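Local atomic coordinates of histidine kinase (Pseudomonas aeruginosa, PDB entry 7C1I), a protein that probably relays phosphoryl groups as a histidine-containing phosphotransfer (HPt) protein between sensor kinases and response regulators of a two-component system. Residues 102-105 with 106-110. Residues are numbered along the deposited sequence; the frame is centred on the assembly and turned at random.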
ATOM      1  N   ALA A 102      -3.355  -0.110 -11.738  1.00 12.75           N
ATOM      2  CA  ALA A 102      -2.177  -0.980 -11.968  1.00 11.51           C
ATOM      3  C   ALA A 102      -2.614  -2.146 -12.859  1.00 14.27           C
ATOM      4  O   ALA A 102      -1.785  -2.614 -13.665  1.00 13.34           O
ATOM      5  CB  ALA A 102      -1.639  -1.495 -10.655  1.00 14.41           C
ATOM      6  N   ILE A 103      -3.853  -2.616 -12.700  1.00 11.64           N
ATOM      7  CA  ILE A 103      -4.356  -3.743 -13.541  1.00 11.99           C
ATOM      8  C   ILE A 103      -4.485  -3.230 -14.978  1.00 14.85           C
ATOM      9  O   ILE A 103      -4.069  -3.931 -15.919  1.00 14.60           O
ATOM     10  CB  ILE A 103      -5.673  -4.339 -13.011  1.00 13.01           C
ATOM     11  CG1 ILE A 103      -5.504  -4.870 -11.586  1.00 14.49           C
ATOM     12  CG2 ILE A 103      -6.241  -5.332 -14.015  1.00 16.63           C
ATOM     13  CD1 ILE A 103      -6.807  -5.324 -10.972  1.00 15.57           C
ATOM     14  N   VAL A 104      -5.234  -2.133 -15.132  1.00 13.43           N
ATOM     15  CA  VAL A 104      -5.417  -1.612 -16.521  1.00 14.28           C
ATOM     16  C   VAL A 104      -4.035  -1.381 -17.140  1.00 14.44           C
ATOM     17  O   VAL A 104      -3.811  -1.706 -18.325  1.00 15.03           O
ATOM     18  CB  VAL A 104      -6.194  -0.283 -16.447  1.00 13.84           C
ATOM     19  CG1 VAL A 104      -6.212   0.305 -17.852  1.00 16.60           C
ATOM     20  CG2 VAL A 104      -7.572  -0.664 -15.931  1.00 16.22           C
ATOM     21  N   ARG A 105      -3.049  -0.825 -16.429  1.00 12.61           N
ATOM     22  CA  ARG A 105      -1.681  -0.503 -16.914  1.00 13.11           C
ATOM     23  C   ARG A 105      -1.093  -1.808 -17.466  1.00 14.74           C
ATOM     24  O   ARG A 105      -0.550  -1.750 -18.586  1.00 15.01           O
ATOM     25  CB  ARG A 105      -0.861   0.159 -15.802  1.00 14.43           C
ATOM     26  CG  ARG A 105       0.446   0.658 -16.401  1.00 15.16           C
ATOM     27  CD  ARG A 105       1.281   1.263 -15.288  1.00 14.77           C
ATOM     28  NE  ARG A 105       2.474   1.959 -15.740  1.00 15.61           N
ATOM     29  CZ  ARG A 105       3.576   1.468 -16.296  1.00 16.90           C
ATOM     30  NH1 ARG A 105       3.676   0.162 -16.461  1.00 16.03           N
ATOM     31  NH2 ARG A 105       4.527   2.281 -16.720  1.00 19.41           N
ATOM     32  N   ILE A 106      -1.012  -2.866 -16.654  1.00 14.97           N
ATOM     33  CA  ILE A 106      -0.225  -4.034 -17.151  1.00 14.16           C
ATOM     34  C   ILE A 106      -0.975  -4.616 -18.354  1.00 15.25           C
ATOM     35  O   ILE A 106      -0.296  -5.112 -19.276  1.00 15.86           O
ATOM     36  CB  ILE A 106       0.044  -5.039 -16.012  1.00 13.18           C
ATOM     37  CG1 ILE A 106       0.884  -6.195 -16.563  1.00 17.17           C
ATOM     38  CG2 ILE A 106      -1.215  -5.712 -15.497  1.00 13.16           C
ATOM     39  CD1 ILE A 106       2.263  -5.860 -17.069  1.00 21.05           C
ATOM     40  N   LEU A 107      -2.312  -4.630 -18.369  1.00 13.24           N
ATOM     41  CA  LEU A 107      -3.064  -5.191 -19.523  1.00 13.15           C
ATOM     42  C   LEU A 107      -2.734  -4.295 -20.722  1.00 15.76           C
ATOM     43  O   LEU A 107      -2.594  -4.830 -21.840  1.00 15.93           O
ATOM     44  CB  LEU A 107      -4.571  -5.239 -19.263  1.00 14.33           C
ATOM     45  CG  LEU A 107      -4.965  -6.195 -18.138  1.00 17.97           C
ATOM     46  CD1 LEU A 107      -6.446  -6.059 -17.823  1.00 18.31           C
ATOM     47  CD2 LEU A 107      -4.615  -7.597 -18.617  1.00 21.92           C
ATOM     48  N   PHE A 108      -2.667  -2.970 -20.563  1.00 13.19           N
ATOM     49  CA  PHE A 108      -2.354  -2.136 -21.752  1.00 14.21           C
ATOM     50  C   PHE A 108      -0.891  -2.314 -22.172  1.00 17.21           C
ATOM     51  O   PHE A 108      -0.618  -2.303 -23.391  1.00 17.82           O
ATOM     52  CB  PHE A 108      -2.660  -0.664 -21.462  1.00 14.36           C
ATOM     53  CG  PHE A 108      -4.123  -0.309 -21.550  1.00 13.75           C
ATOM     54  CD1 PHE A 108      -5.166  -1.217 -21.626  1.00 13.84           C
ATOM     55  CD2 PHE A 108      -4.409   1.044 -21.455  1.00 15.13           C
ATOM     56  CE1 PHE A 108      -6.505  -0.884 -21.753  1.00 16.48           C
ATOM     57  CE2 PHE A 108      -5.746   1.388 -21.579  1.00 14.21           C
ATOM     58  CZ  PHE A 108      -6.761   0.467 -21.682  1.00 13.77           C
ATOM     59  N   LYS A 109       0.067  -2.499 -21.258  1.00 16.75           N
ATOM     60  CA  LYS A 109       1.491  -2.677 -21.650  1.00 15.88           C
ATOM     61  C   LYS A 109       1.592  -4.026 -22.371  1.00 19.15           C
ATOM     62  O   LYS A 109       2.298  -4.095 -23.400  1.00 19.69           O
ATOM     63  CB  LYS A 109       2.331  -2.731 -20.370  1.00 19.06           C
ATOM     64  CG  LYS A 109       2.467  -1.364 -19.712  1.00 22.66           C
ATOM     65  CD  LYS A 109       3.493  -0.524 -20.440  1.00 23.00           C
ATOM     66  CE  LYS A 109       3.620   0.916 -19.992  1.00 33.81           C
ATOM     67  NZ  LYS A 109       4.763   1.512 -20.723  1.00 32.40           N
ATOM     68  N   GLN A 110       0.825  -5.031 -21.938  1.00 15.15           N
ATOM     69  CA  GLN A 110       0.845  -6.352 -22.620  1.00 16.87           C
ATOM     70  C   GLN A 110       0.385  -6.177 -24.072  1.00 20.77           C
ATOM     71  O   GLN A 110       1.020  -6.697 -25.012  1.00 20.27           O
ATOM     72  CB  GLN A 110       0.006  -7.344 -21.813  1.00 19.85           C
ATOM     73  CG  GLN A 110      -0.001  -8.761 -22.368  1.00 21.57           C
ATOM     74  CD  GLN A 110      -0.840  -9.632 -21.464  1.00 25.33           C
ATOM     75  OE1 GLN A 110      -1.947  -9.273 -21.069  1.00 25.17           O
ATOM     76  NE2 GLN A 110      -0.408 -10.870 -21.292  1.00 22.18           N
TER
HETATM   77  O   HOH W   1       6.956   1.502 -18.111  1.00 38.44           O
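Phe108 N donates to Val104 O at 2.8 Å, one of five successive i to i+4 bonds within residues 102-110, a regular alpha-helical piece of helix 90-112, the last long helix of this all-helical HPt protein. One residue on, Lys109 N reaches Arg105 O, also at 2.8 Å. The same spacing pairs the side chains. With Val104 CG1 anti to the backbone N (chi1 173°), this methyl sits over one face of the Phe108 ring in a CH-pi contact, 3.8 Å from its centroid and 9° off the ring normal. Phe29 and Leu26 of helix 22-45 pack on Val104 and Phe108 respectively, joining this apolar strip to the interior of the bundle. Next to it, Ile103 CG2 touches Leu107 CD1.

The extended Arg105 chain carries its guanidinium to Lys109, whose CE lies over one face, 3.6 Å from Arg105 NH1. NE is in a salt bridge with Glu34, and NH1 donates to Gln45 O of the second subunit, so two partners fix the turn of the group beside a like charge. Off to one side of Arg105 NH2 and Lys109 NZ, 4.1 Å apart, a water accepts from NH2 at 2.9 Å in the guanidinium plane and, weakly, from NZ.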